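Side-chain contacts in TENA/THI-4 protein, Domain of Unknown Function with a Heme Oxygenase-like Fold (Shewanella denitrificans OS217, PDB 3DDE), which is of unknown function but has a heme oxygenase-like, all-helical fold and may be an oxidoreductase related to the iron-containing redox enzymes: residues A[137-142]-A[201-206]; A[132-137]-A[183-188]; A[95-100]-A[162-167]. All blocks are in the same frame, centred on the assembly; numbering follows the deposited sequence.

In the fold
Contacts 1 and 2 lie side by side in the buried part of the helical bundle, their centres about 9 Å apart, and both use helix 134-141: contact 1 sets it against helix 193-223, contact 2 against helix 166-189, and Ser137 belongs to both. Contact 3 sits on the opposite side of the chain's centre, about 26 Å from contact 1 and 31 Å from contact 2 between centres, near the surface, where the end of helix 88-97 meets the turn leading into helix 166-189. Chemistry follows place. Contact 1 joins a tryptophan-serine hydrogen bond to selenium-aromatic packing, contact 2 is purely aliphatic, and contact 3 brings together small hydroxyl side chains at a partly exposed edge.

Contact 1 (A[137-142]-A[201-206]); sequences SYWAEN and AVMENS
The indole of Trp139 meets the hydroxyl of Ser206 edge-on: NE1 donates to Ser206 OG over 3.0 Å, in the plane of the ring and almost straight at 175°. Tryptophan offers a large ring whose single edge N-H can reach the other helix. A serine suits the receiving end because its hydroxyl can accept a bond from the indole N-H while donating its own hydrogen to a backbone carbonyl. Ser206 OG donates to Val202 O one turn back, 2.6 Å away, from off the carbonyl plane. Ser206 N reaches the same oxygen from the opposite face, so two bonds from one residue grip Val202 O and hold the hydroxyl ready for the indole.

Beside this polar point the aliphatic part of Met203, a selenomethionine here, packs on the pyrrole side of the indole, with CG 3.9 Å from Trp139 CD1. Its selenium lies 3.8 Å from CD2 of Tyr138, an oblique Met-aromatic contact that a long, polarisable chain running alongside can make.

These pairs join two helices of the heme oxygenase-like bundle, whose local axes approach to 9.2 Å at 51°. Trp139 holds its CG between the backbone N and the carbonyl carbon (chi1 72°), which swings the large ring across to helix 193-223, where Leu207 and Thr210 also touch it. Farther out, helix 7-24 packs Leu10 and Glu11 on Tyr138 and Val14 on Met203. On the face of helix 193-223 turned away from 137-142, the buried Asn205 hydrogen-bonds through ND2 to Thr116 OG1 of the second subunit.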
ATOM      1  N   SER A 137      -9.265 -14.681 -13.524  1.00 51.07           N
ATOM      2  CA  SER A 137      -9.475 -14.387 -14.932  1.00 50.63           C
ATOM      3  C   SER A 137      -9.814 -15.633 -15.734  1.00 50.85           C
ATOM      4  O   SER A 137     -10.586 -15.576 -16.697  1.00 50.51           O
ATOM      5  CB  SER A 137      -8.214 -13.755 -15.515  1.00 50.54           C
ATOM      6  OG  SER A 137      -7.979 -12.478 -14.954  1.00 50.94           O
ATOM      7  N   TYR A 138      -9.231 -16.768 -15.355  1.00 50.74           N
ATOM      8  CA  TYR A 138      -9.493 -17.996 -16.085  1.00 50.76           C
ATOM      9  C   TYR A 138     -10.983 -18.360 -16.148  1.00 50.74           C
ATOM     10  O   TYR A 138     -11.502 -18.613 -17.231  1.00 50.39           O
ATOM     11  CB  TYR A 138      -8.682 -19.188 -15.571  1.00 50.62           C
ATOM     12  CG  TYR A 138      -8.973 -20.421 -16.402  1.00 50.51           C
ATOM     13  CD1 TYR A 138      -8.440 -20.571 -17.683  1.00 50.59           C
ATOM     14  CD2 TYR A 138      -9.828 -21.416 -15.928  1.00 50.71           C
ATOM     15  CE1 TYR A 138      -8.739 -21.702 -18.455  1.00 50.30           C
ATOM     16  CE2 TYR A 138     -10.126 -22.526 -16.682  1.00 50.29           C
ATOM     17  CZ  TYR A 138      -9.582 -22.671 -17.943  1.00 50.43           C
ATOM     18  OH  TYR A 138      -9.901 -23.802 -18.678  1.00 50.57           O
ATOM     19  N   TRP A 139     -11.671 -18.397 -15.008  1.00 51.30           N
ATOM     20  CA  TRP A 139     -13.106 -18.719 -15.034  1.00 51.18           C
ATOM     21  C   TRP A 139     -13.913 -17.471 -15.394  1.00 52.02           C
ATOM     22  O   TRP A 139     -14.929 -17.553 -16.076  1.00 53.05           O
ATOM     23  CB  TRP A 139     -13.599 -19.366 -13.718  1.00 50.29           C
ATOM     24  CG  TRP A 139     -13.679 -18.456 -12.554  1.00 50.17           C
ATOM     25  CD1 TRP A 139     -12.755 -18.297 -11.572  1.00 50.09           C
ATOM     26  CD2 TRP A 139     -14.747 -17.551 -12.250  1.00 50.07           C
ATOM     27  NE1 TRP A 139     -13.179 -17.356 -10.666  1.00 49.80           N
ATOM     28  CE2 TRP A 139     -14.393 -16.871 -11.068  1.00 49.79           C
ATOM     29  CE3 TRP A 139     -15.964 -17.249 -12.864  1.00 49.83           C
ATOM     30  CZ2 TRP A 139     -15.214 -15.905 -10.486  1.00 50.01           C
ATOM     31  CZ3 TRP A 139     -16.780 -16.289 -12.279  1.00 50.03           C
ATOM     32  CH2 TRP A 139     -16.403 -15.635 -11.103  1.00 49.76           C
ATOM     33  N   ALA A 140     -13.455 -16.310 -14.951  1.00 53.72           N
ATOM     34  CA  ALA A 140     -14.163 -15.077 -15.260  1.00 55.25           C
ATOM     35  C   ALA A 140     -14.333 -14.911 -16.783  1.00 56.51           C
ATOM     36  O   ALA A 140     -15.393 -14.465 -17.228  1.00 58.46           O
ATOM     37  CB  ALA A 140     -13.464 -13.900 -14.657  1.00 54.14           C
ATOM     38  N   GLU A 141     -13.344 -15.347 -17.576  1.00 57.38           N
ATOM     39  CA  GLU A 141     -13.385 -15.178 -19.052  1.00 57.64           C
ATOM     40  C   GLU A 141     -14.019 -16.324 -19.850  1.00 57.97           C
ATOM     41  O   GLU A 141     -14.501 -16.100 -20.962  1.00 58.91           O
ATOM     42  CB  GLU A 141     -11.983 -14.902 -19.610  1.00 58.19           C
ATOM     43  CG  GLU A 141     -11.326 -13.626 -19.101  1.00 58.43           C
ATOM     44  CD  GLU A 141     -12.062 -12.339 -19.470  1.00 59.10           C
ATOM     45  OE1 GLU A 141     -12.764 -12.303 -20.510  1.00 59.19           O
ATOM     46  OE2 GLU A 141     -11.908 -11.346 -18.709  1.00 60.16           O
ATOM     47  N   ASN A 142     -13.982 -17.545 -19.327  1.00 57.96           N
ATOM     48  CA  ASN A 142     -14.636 -18.682 -19.978  1.00 57.94           C
ATOM     49  C   ASN A 142     -15.926 -19.020 -19.218  1.00 57.90           C
ATOM     50  O   ASN A 142     -16.265 -20.192 -19.038  1.00 57.73           O
ATOM     51  CB  ASN A 142     -13.695 -19.887 -20.013  1.00 58.10           C
ATOM     52  N   ALA A 201      -5.744 -22.195  -6.620  1.00 50.94           N
ATOM     53  CA  ALA A 201      -6.253 -21.746  -5.331  1.00 50.85           C
ATOM     54  C   ALA A 201      -7.103 -20.472  -5.480  1.00 50.43           C
ATOM     55  O   ALA A 201      -8.159 -20.353  -4.885  1.00 51.60           O
ATOM     56  CB  ALA A 201      -5.071 -21.514  -4.344  1.00 49.87           C
ATOM     57  N   VAL A 202      -6.643 -19.528  -6.278  1.00 50.27           N
ATOM     58  CA  VAL A 202      -7.386 -18.272  -6.506  1.00 50.17           C
ATOM     59  C   VAL A 202      -8.613 -18.478  -7.377  1.00 50.35           C
ATOM     60  O   VAL A 202      -9.643 -17.857  -7.144  1.00 51.75           O
ATOM     61  CB  VAL A 202      -6.476 -17.170  -7.102  1.00 49.28           C
ATOM     62  CG1 VAL A 202      -7.285 -15.870  -7.498  1.00 48.29           C
ATOM     63  CG2 VAL A 202      -5.376 -16.857  -6.112  1.00 47.49           C
HETATM   64  N   MSE A 203      -8.501 -19.340  -8.382  1.00 49.87           N
HETATM   65  CA  MSE A 203      -9.611 -19.658  -9.264  1.00 49.26           C
HETATM   66  C   MSE A 203     -10.777 -20.175  -8.428  1.00 50.11           C
HETATM   67  O   MSE A 203     -11.921 -19.739  -8.575  1.00 49.35           O
HETATM   68  CB  MSE A 203      -9.165 -20.755 -10.247  1.00 49.14           C
HETATM   69  CG  MSE A 203     -10.184 -21.184 -11.297  1.00 47.85           C
HETATM   70 SE   MSE A 203      -9.510 -22.686 -12.327  0.75 48.36          SE
HETATM   71  CE  MSE A 203      -9.636 -24.081 -10.978  1.00 47.02           C
ATOM     72  N   GLU A 204     -10.455 -21.123  -7.555  1.00 50.56           N
ATOM     73  CA  GLU A 204     -11.433 -21.782  -6.708  1.00 51.66           C
ATOM     74  C   GLU A 204     -12.071 -20.839  -5.708  1.00 51.53           C
ATOM     75  O   GLU A 204     -13.290 -20.777  -5.613  1.00 51.71           O
ATOM     76  CB  GLU A 204     -10.795 -22.953  -5.954  1.00 51.73           C
ATOM     77  CG  GLU A 204     -10.513 -24.189  -6.810  1.00 52.66           C
ATOM     78  CD  GLU A 204      -9.741 -25.284  -6.055  1.00 53.09           C
ATOM     79  OE1 GLU A 204      -9.244 -25.009  -4.952  1.00 54.62           O
ATOM     80  OE2 GLU A 204      -9.610 -26.422  -6.565  1.00 54.49           O
ATOM     81  N   ASN A 205     -11.249 -20.090  -4.973  1.00 51.37           N
ATOM     82  CA  ASN A 205     -11.791 -19.257  -3.915  1.00 50.75           C
ATOM     83  C   ASN A 205     -12.521 -18.068  -4.470  1.00 50.74           C
ATOM     84  O   ASN A 205     -13.564 -17.705  -3.959  1.00 51.97           O
ATOM     85  CB  ASN A 205     -10.735 -18.860  -2.865  1.00 50.62           C
ATOM     86  CG  ASN A 205     -11.369 -18.421  -1.541  1.00 51.09           C
ATOM     87  OD1 ASN A 205     -12.130 -19.183  -0.917  1.00 52.02           O
ATOM     88  ND2 ASN A 205     -11.058 -17.200  -1.099  1.00 50.61           N
ATOM     89  N   SER A 206     -12.007 -17.453  -5.524  1.00 51.39           N
ATOM     90  CA  SER A 206     -12.713 -16.310  -6.122  1.00 50.89           C
ATOM     91  C   SER A 206     -14.116 -16.727  -6.605  1.00 50.96           C
ATOM     92  O   SER A 206     -15.055 -15.946  -6.500  1.00 51.72           O
ATOM     93  CB  SER A 206     -11.890 -15.653  -7.245  1.00 50.63           C
ATOM     94  OG  SER A 206     -11.562 -16.583  -8.264  1.00 51.11           O
TER

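Contact 2 (A[132-137]-A[183-188])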
ATOM      1  N   GLN A 132      -0.980 -15.593  -9.518  1.00 51.42           N
ATOM      2  CA  GLN A 132      -2.238 -16.129  -9.011  1.00 51.30           C
ATOM      3  C   GLN A 132      -3.559 -15.479  -9.430  1.00 51.28           C
ATOM      4  O   GLN A 132      -4.556 -16.181  -9.528  1.00 50.41           O
ATOM      5  CB  GLN A 132      -2.149 -16.254  -7.487  1.00 51.42           C
ATOM      6  CG  GLN A 132      -2.163 -14.932  -6.738  1.00 51.39           C
ATOM      7  CD  GLN A 132      -1.884 -15.102  -5.261  1.00 50.68           C
ATOM      8  OE1 GLN A 132      -1.855 -16.206  -4.762  1.00 50.54           O
ATOM      9  NE2 GLN A 132      -1.673 -14.007  -4.566  1.00 50.01           N
ATOM     10  N   ARG A 133      -3.579 -14.171  -9.687  1.00 50.81           N
ATOM     11  CA  ARG A 133      -4.810 -13.506 -10.095  1.00 50.90           C
ATOM     12  C   ARG A 133      -5.318 -14.034 -11.453  1.00 51.09           C
ATOM     13  O   ARG A 133      -6.508 -13.938 -11.746  1.00 51.16           O
ATOM     14  CB  ARG A 133      -4.626 -11.987 -10.154  1.00 51.54           C
ATOM     15  CG  ARG A 133      -5.930 -11.220 -10.247  1.00 51.65           C
ATOM     16  CD  ARG A 133      -5.733  -9.803 -10.734  1.00 51.88           C
ATOM     17  NE  ARG A 133      -7.016  -9.103 -10.826  1.00 52.23           N
ATOM     18  CZ  ARG A 133      -7.874  -9.212 -11.833  1.00 52.13           C
ATOM     19  NH1 ARG A 133      -7.637 -10.027 -12.859  1.00 52.72           N
ATOM     20  NH2 ARG A 133      -9.006  -8.531 -11.795  1.00 52.64           N
ATOM     21  N   LEU A 134      -4.423 -14.587 -12.278  1.00 50.69           N
ATOM     22  CA  LEU A 134      -4.807 -15.189 -13.551  1.00 49.94           C
ATOM     23  C   LEU A 134      -5.858 -16.299 -13.365  1.00 50.05           C
ATOM     24  O   LEU A 134      -6.611 -16.596 -14.296  1.00 49.81           O
ATOM     25  CB  LEU A 134      -3.582 -15.733 -14.286  1.00 49.17           C
ATOM     26  CG  LEU A 134      -2.553 -14.751 -14.851  1.00 48.78           C
ATOM     27  CD1 LEU A 134      -1.327 -15.502 -15.358  1.00 48.33           C
ATOM     28  CD2 LEU A 134      -3.168 -13.888 -15.973  1.00 48.33           C
ATOM     29  N   GLY A 135      -5.902 -16.901 -12.176  1.00 50.48           N
ATOM     30  CA  GLY A 135      -6.897 -17.937 -11.840  1.00 50.66           C
ATOM     31  C   GLY A 135      -8.318 -17.387 -11.819  1.00 50.20           C
ATOM     32  O   GLY A 135      -9.258 -18.048 -12.239  1.00 48.83           O
ATOM     33  N   TYR A 136      -8.463 -16.174 -11.313  1.00 50.80           N
ATOM     34  CA  TYR A 136      -9.748 -15.480 -11.306  1.00 51.37           C
ATOM     35  C   TYR A 136     -10.181 -15.254 -12.746  1.00 51.48           C
ATOM     36  O   TYR A 136     -11.302 -15.602 -13.135  1.00 52.09           O
ATOM     37  CB  TYR A 136      -9.619 -14.139 -10.564  1.00 51.30           C
ATOM     38  CG  TYR A 136     -10.817 -13.203 -10.638  1.00 51.32           C
ATOM     39  CD1 TYR A 136     -12.116 -13.668 -10.445  1.00 51.38           C
ATOM     40  CD2 TYR A 136     -10.633 -11.838 -10.838  1.00 51.12           C
ATOM     41  CE1 TYR A 136     -13.198 -12.805 -10.478  1.00 51.18           C
ATOM     42  CE2 TYR A 136     -11.695 -10.970 -10.864  1.00 51.56           C
ATOM     43  CZ  TYR A 136     -12.982 -11.457 -10.684  1.00 51.83           C
ATOM     44  OH  TYR A 136     -14.038 -10.579 -10.718  1.00 51.80           O
ATOM     45  N   SER A 137      -9.265 -14.681 -13.524  1.00 51.07           N
ATOM     46  CA  SER A 137      -9.475 -14.387 -14.932  1.00 50.63           C
ATOM     47  C   SER A 137      -9.814 -15.633 -15.734  1.00 50.85           C
ATOM     48  O   SER A 137     -10.586 -15.576 -16.697  1.00 50.51           O
ATOM     49  CB  SER A 137      -8.214 -13.755 -15.515  1.00 50.54           C
ATOM     50  OG  SER A 137      -7.979 -12.478 -14.954  1.00 50.94           O
ATOM     51  N   ASN A 183      -5.296 -17.525 -21.270  1.00 51.32           N
ATOM     52  CA  ASN A 183      -4.722 -18.856 -21.461  1.00 51.59           C
ATOM     53  C   ASN A 183      -3.277 -18.806 -21.964  1.00 51.78           C
ATOM     54  O   ASN A 183      -2.423 -19.543 -21.463  1.00 51.89           O
ATOM     55  CB  ASN A 183      -5.583 -19.702 -22.405  1.00 51.55           C
ATOM     56  CG  ASN A 183      -6.939 -20.078 -21.804  1.00 51.57           C
ATOM     57  OD1 ASN A 183      -7.309 -19.652 -20.697  1.00 51.77           O
ATOM     58  ND2 ASN A 183      -7.695 -20.876 -22.552  1.00 51.65           N
ATOM     59  N   GLU A 184      -3.001 -17.946 -22.949  1.00 51.52           N
ATOM     60  CA  GLU A 184      -1.633 -17.772 -23.440  1.00 50.95           C
ATOM     61  C   GLU A 184      -0.728 -17.253 -22.308  1.00 50.54           C
ATOM     62  O   GLU A 184       0.382 -17.751 -22.127  1.00 50.48           O
ATOM     63  CB  GLU A 184      -1.588 -16.826 -24.641  1.00 51.21           C
HETATM   64  N   MSE A 185      -1.213 -16.282 -21.533  1.00 49.76           N
HETATM   65  CA  MSE A 185      -0.432 -15.710 -20.419  1.00 49.71           C
HETATM   66  C   MSE A 185      -0.157 -16.758 -19.332  1.00 49.76           C
HETATM   67  O   MSE A 185       0.951 -16.814 -18.794  1.00 49.24           O
HETATM   68  CB  MSE A 185      -1.143 -14.477 -19.827  1.00 48.81           C
HETATM   69  CG  MSE A 185      -0.298 -13.600 -18.891  1.00 48.24           C
HETATM   70 SE   MSE A 185       1.407 -12.991 -19.653  0.75 47.19          SE
HETATM   71  CE  MSE A 185       0.781 -12.433 -21.380  1.00 47.11           C
ATOM     72  N   LEU A 186      -1.163 -17.577 -19.013  1.00 50.25           N
ATOM     73  CA  LEU A 186      -0.996 -18.683 -18.060  1.00 50.94           C
ATOM     74  C   LEU A 186       0.142 -19.628 -18.477  1.00 51.47           C
ATOM     75  O   LEU A 186       0.982 -19.980 -17.643  1.00 51.53           O
ATOM     76  CB  LEU A 186      -2.301 -19.478 -17.890  1.00 50.63           C
ATOM     77  CG  LEU A 186      -3.404 -18.873 -17.020  1.00 50.20           C
ATOM     78  CD1 LEU A 186      -4.738 -19.538 -17.277  1.00 50.05           C
ATOM     79  CD2 LEU A 186      -3.028 -18.963 -15.543  1.00 49.80           C
ATOM     80  N   HIS A 187       0.171 -20.030 -19.755  1.00 52.22           N
ATOM     81  CA  HIS A 187       1.236 -20.907 -20.268  1.00 52.76           C
ATOM     82  C   HIS A 187       2.614 -20.221 -20.195  1.00 52.96           C
ATOM     83  O   HIS A 187       3.630 -20.875 -19.981  1.00 52.71           O
ATOM     84  CB  HIS A 187       0.974 -21.335 -21.717  1.00 53.77           C
ATOM     85  CG  HIS A 187      -0.168 -22.297 -21.892  1.00 54.73           C
ATOM     86  ND1 HIS A 187      -0.328 -23.420 -21.106  1.00 55.16           N
ATOM     87  CD2 HIS A 187      -1.136 -22.365 -22.839  1.00 55.38           C
ATOM     88  CE1 HIS A 187      -1.382 -24.102 -21.522  1.00 55.23           C
ATOM     89  NE2 HIS A 187      -1.889 -23.485 -22.574  1.00 55.33           N
ATOM     90  N   GLU A 188       2.636 -18.900 -20.365  1.00 53.39           N
ATOM     91  CA  GLU A 188       3.883 -18.116 -20.337  1.00 53.51           C
ATOM     92  C   GLU A 188       4.468 -17.913 -18.935  1.00 53.27           C
ATOM     93  O   GLU A 188       5.678 -18.041 -18.744  1.00 53.97           O
ATOM     94  CB  GLU A 188       3.655 -16.754 -21.027  1.00 53.92           C
ATOM     95  CG  GLU A 188       4.678 -15.629 -20.730  1.00 54.32           C
ATOM     96  CD  GLU A 188       6.099 -15.911 -21.210  1.00 55.42           C
ATOM     97  OE1 GLU A 188       6.310 -16.837 -22.038  1.00 55.26           O
ATOM     98  OE2 GLU A 188       7.009 -15.166 -20.763  1.00 56.10           O
TER
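Leu134 and Leu186 interdigitate from opposite helices, each running past the other's side, and the Met185 chain lies roughly perpendicular to Leu134. The three join helix 134-141 to helix 166-189 within the all-helical bundle of the heme oxygenase-like fold, entirely through aliphatic contact.

Leu134 points across to helix 166-189, and its CB is the part that Leu186 approaches: Leu186 CD2 lies 3.5 Å from Leu134 CB. The same methyl is 3.9 Å from Leu134 CD1. Leu186 does not aim its CB straight at the other helix; with CG anti to the carbonyl carbon (chi1 -77°), the branch brings CD2 round to it. Branched leucines suit this meeting, since one methyl can lie alongside a partner's stem while the other turns elsewhere.

Met185, a selenomethionine here, begins by pointing toward Leu134. Its CG, anti to the backbone N (chi1 -166°), reaches Leu134, and the bends at chi2 and chi3 then turn the selenium and its methyl elsewhere. A flexible, unbranched chain can make that turn while keeping CG in the contact.

Helix 71-84 adds aromatic cover: Tyr73 and Phe76 each touch both Leu134 and Met185. Val199 of helix 193-223 packs on Leu186. Met185 CG faces the fork of Leu134, 4.1 Å from both Leu134 CD1 and Leu134 CD2.

Contact 3 (A[95-100]-A[162-167]); sequences IASIGF and PQSMKF
Ser97 lays its CB over the hydroxyl of Ser164, with Ser97 CB 3.2 Å from Ser164 OG, a tight approach of carbon to oxygen. It comes where the backbones run close, the CA atoms of these two serines being 5.2 Å apart, and residues as small as serine suit so narrow a gap. In Ser97, OG stands anti to the carbonyl carbon (chi1 -67°), beside the backbone N; from there it hydrogen-bonds to Ser93 O, one turn back in its own helix. Ser97 OG also passes Gln163 O at 3.4 Å without a bond.

Ile98 adds the apolar side: its CG2 methyl lies 3.9 Å from both CB and OG of Ser164. The isoleucine is partly exposed, and its branched chain also touches Leu160 and Tyr41.

This is plain packing in the heme oxygenase-like bundle, joining the C-terminal end of helix 88-97 to the turn before helix 166-189. Asp94, one turn before Ile98, hydrogen-bonds through its carboxylate to the backbone N of Lys166 and of Phe167, tying the two helices together. Helix 38-52 takes part through Tyr41, whose OH hydrogen-bonds to Ser164 O, and helix 144-157 packs against Met165.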
ATOM      1  N   ILE A  95     -29.077  -1.220 -15.191  1.00 49.75           N
ATOM      2  CA  ILE A  95     -29.996  -0.936 -14.083  1.00 49.65           C
ATOM      3  C   ILE A  95     -30.892   0.242 -14.434  1.00 49.79           C
ATOM      4  O   ILE A  95     -32.081   0.240 -14.112  1.00 48.94           O
ATOM      5  CB  ILE A  95     -29.234  -0.691 -12.741  1.00 49.59           C
ATOM      6  CG1 ILE A  95     -28.578  -1.999 -12.253  1.00 49.26           C
ATOM      7  CG2 ILE A  95     -30.179  -0.153 -11.658  1.00 49.38           C
ATOM      8  CD1 ILE A  95     -27.562  -1.822 -11.118  1.00 49.41           C
ATOM      9  N   ALA A  96     -30.316   1.236 -15.112  1.00 50.23           N
ATOM     10  CA  ALA A  96     -31.065   2.415 -15.568  1.00 50.58           C
ATOM     11  C   ALA A  96     -32.044   2.043 -16.695  1.00 50.69           C
ATOM     12  O   ALA A  96     -33.155   2.595 -16.792  1.00 49.67           O
ATOM     13  CB  ALA A  96     -30.094   3.500 -16.025  1.00 50.39           C
ATOM     14  N   SER A  97     -31.635   1.078 -17.519  1.00 51.29           N
ATOM     15  CA  SER A  97     -32.446   0.608 -18.645  1.00 51.86           C
ATOM     16  C   SER A  97     -33.726  -0.114 -18.228  1.00 51.47           C
ATOM     17  O   SER A  97     -34.643  -0.214 -19.038  1.00 50.78           O
ATOM     18  CB  SER A  97     -31.613  -0.290 -19.573  1.00 52.43           C
ATOM     19  OG  SER A  97     -30.526   0.519 -20.243  1.00 52.88           O
ATOM     20  N   ILE A  98     -33.788  -0.630 -16.993  1.00 50.97           N
ATOM     21  CA  ILE A  98     -35.021  -1.277 -16.501  1.00 50.88           C
ATOM     22  C   ILE A  98     -35.832  -0.367 -15.562  1.00 50.98           C
ATOM     23  O   ILE A  98     -36.660  -0.840 -14.773  1.00 50.96           O
ATOM     24  CB  ILE A  98     -34.788  -2.671 -15.897  1.00 50.79           C
ATOM     25  CG1 ILE A  98     -33.838  -2.617 -14.697  1.00 50.97           C
ATOM     26  CG2 ILE A  98     -34.260  -3.609 -16.972  1.00 50.80           C
ATOM     27  CD1 ILE A  98     -33.815  -3.898 -13.921  1.00 50.90           C
ATOM     28  N   GLY A  99     -35.592   0.944 -15.667  1.00 50.73           N
ATOM     29  CA  GLY A  99     -36.368   1.952 -14.941  1.00 50.32           C
ATOM     30  C   GLY A  99     -35.958   2.349 -13.533  1.00 50.18           C
ATOM     31  O   GLY A  99     -36.750   2.994 -12.841  1.00 49.81           O
ATOM     32  N   PHE A 100     -34.749   1.984 -13.103  1.00 49.66           N
ATOM     33  CA  PHE A 100     -34.264   2.347 -11.760  1.00 49.77           C
ATOM     34  C   PHE A 100     -33.243   3.490 -11.794  1.00 50.26           C
ATOM     35  O   PHE A 100     -32.600   3.749 -12.810  1.00 49.46           O
ATOM     36  CB  PHE A 100     -33.659   1.142 -11.008  1.00 48.78           C
ATOM     37  CG  PHE A 100     -34.634   0.025 -10.771  1.00 48.40           C
ATOM     38  CD1 PHE A 100     -35.751   0.218  -9.959  1.00 48.60           C
ATOM     39  CD2 PHE A 100     -34.440  -1.217 -11.349  1.00 48.28           C
ATOM     40  CE1 PHE A 100     -36.663  -0.800  -9.746  1.00 48.49           C
ATOM     41  CE2 PHE A 100     -35.345  -2.249 -11.133  1.00 48.55           C
ATOM     42  CZ  PHE A 100     -36.456  -2.042 -10.329  1.00 48.59           C
ATOM     43  N   PRO A 162     -31.055  -6.244 -25.970  1.00 51.57           N
ATOM     44  CA  PRO A 162     -29.614  -6.108 -25.699  1.00 51.80           C
ATOM     45  C   PRO A 162     -29.226  -4.824 -24.942  1.00 52.02           C
ATOM     46  O   PRO A 162     -28.142  -4.760 -24.353  1.00 51.43           O
ATOM     47  CB  PRO A 162     -28.981  -6.097 -27.102  1.00 51.74           C
ATOM     48  CG  PRO A 162     -30.096  -5.991 -28.067  1.00 51.48           C
ATOM     49  CD  PRO A 162     -31.314  -6.507 -27.395  1.00 51.55           C
ATOM     50  N   GLN A 163     -30.107  -3.819 -24.977  1.00 52.26           N
ATOM     51  CA  GLN A 163     -29.897  -2.540 -24.288  1.00 52.24           C
ATOM     52  C   GLN A 163     -29.867  -2.691 -22.763  1.00 52.08           C
ATOM     53  O   GLN A 163     -29.102  -2.015 -22.090  1.00 53.54           O
ATOM     54  CB  GLN A 163     -31.023  -1.553 -24.641  1.00 52.08           C
ATOM     55  CG  GLN A 163     -31.194  -1.214 -26.123  1.00 52.44           C
ATOM     56  CD  GLN A 163     -30.137  -0.277 -26.676  1.00 52.24           C
ATOM     57  OE1 GLN A 163     -29.261   0.201 -25.960  1.00 52.23           O
ATOM     58  NE2 GLN A 163     -30.231   0.002 -27.967  1.00 52.47           N
ATOM     59  N   SER A 164     -30.704  -3.567 -22.212  1.00 52.01           N
ATOM     60  CA  SER A 164     -30.745  -3.774 -20.752  1.00 52.19           C
ATOM     61  C   SER A 164     -29.843  -4.909 -20.315  1.00 52.71           C
ATOM     62  O   SER A 164     -29.958  -5.407 -19.181  1.00 52.64           O
ATOM     63  CB  SER A 164     -32.168  -4.064 -20.285  1.00 52.40           C
ATOM     64  OG  SER A 164     -33.026  -2.980 -20.594  1.00 52.65           O
HETATM   65  N   MSE A 165     -28.919  -5.300 -21.191  1.00 53.53           N
HETATM   66  CA  MSE A 165     -28.049  -6.437 -20.919  1.00 54.91           C
HETATM   67  C   MSE A 165     -26.644  -6.241 -21.477  1.00 53.99           C
HETATM   68  O   MSE A 165     -25.991  -7.207 -21.881  1.00 54.04           O
HETATM   69  CB  MSE A 165     -28.707  -7.608 -21.612  1.00 56.23           C
HETATM   70  CG  MSE A 165     -28.357  -8.957 -21.071  1.00 57.51           C
HETATM   71 SE   MSE A 165     -29.910  -9.967 -21.731  0.75 59.94          SE
HETATM   72  CE  MSE A 165     -31.206  -9.259 -20.430  1.00 59.87           C
ATOM     73  N   LYS A 166     -26.190  -4.986 -21.490  1.00 53.62           N
ATOM     74  CA  LYS A 166     -24.879  -4.620 -22.033  1.00 53.43           C
ATOM     75  C   LYS A 166     -23.714  -5.245 -21.274  1.00 53.51           C
ATOM     76  O   LYS A 166     -22.702  -5.571 -21.884  1.00 54.15           O
ATOM     77  CB  LYS A 166     -24.711  -3.097 -22.079  1.00 53.47           C
ATOM     78  N   PHE A 167     -23.846  -5.419 -19.959  1.00 53.47           N
ATOM     79  CA  PHE A 167     -22.764  -6.022 -19.183  1.00 53.67           C
ATOM     80  C   PHE A 167     -22.462  -7.449 -19.643  1.00 54.50           C
ATOM     81  O   PHE A 167     -21.294  -7.831 -19.723  1.00 55.60           O
ATOM     82  CB  PHE A 167     -23.050  -6.018 -17.680  1.00 54.24           C
ATOM     83  CG  PHE A 167     -21.921  -6.596 -16.855  1.00 54.40           C
ATOM     84  CD1 PHE A 167     -21.902  -7.947 -16.531  1.00 54.43           C
ATOM     85  CD2 PHE A 167     -20.870  -5.796 -16.442  1.00 54.40           C
ATOM     86  CE1 PHE A 167     -20.857  -8.487 -15.788  1.00 54.98           C
ATOM     87  CE2 PHE A 167     -19.819  -6.324 -15.686  1.00 54.49           C
ATOM     88  CZ  PHE A 167     -19.809  -7.670 -15.361  1.00 54.49           C
TER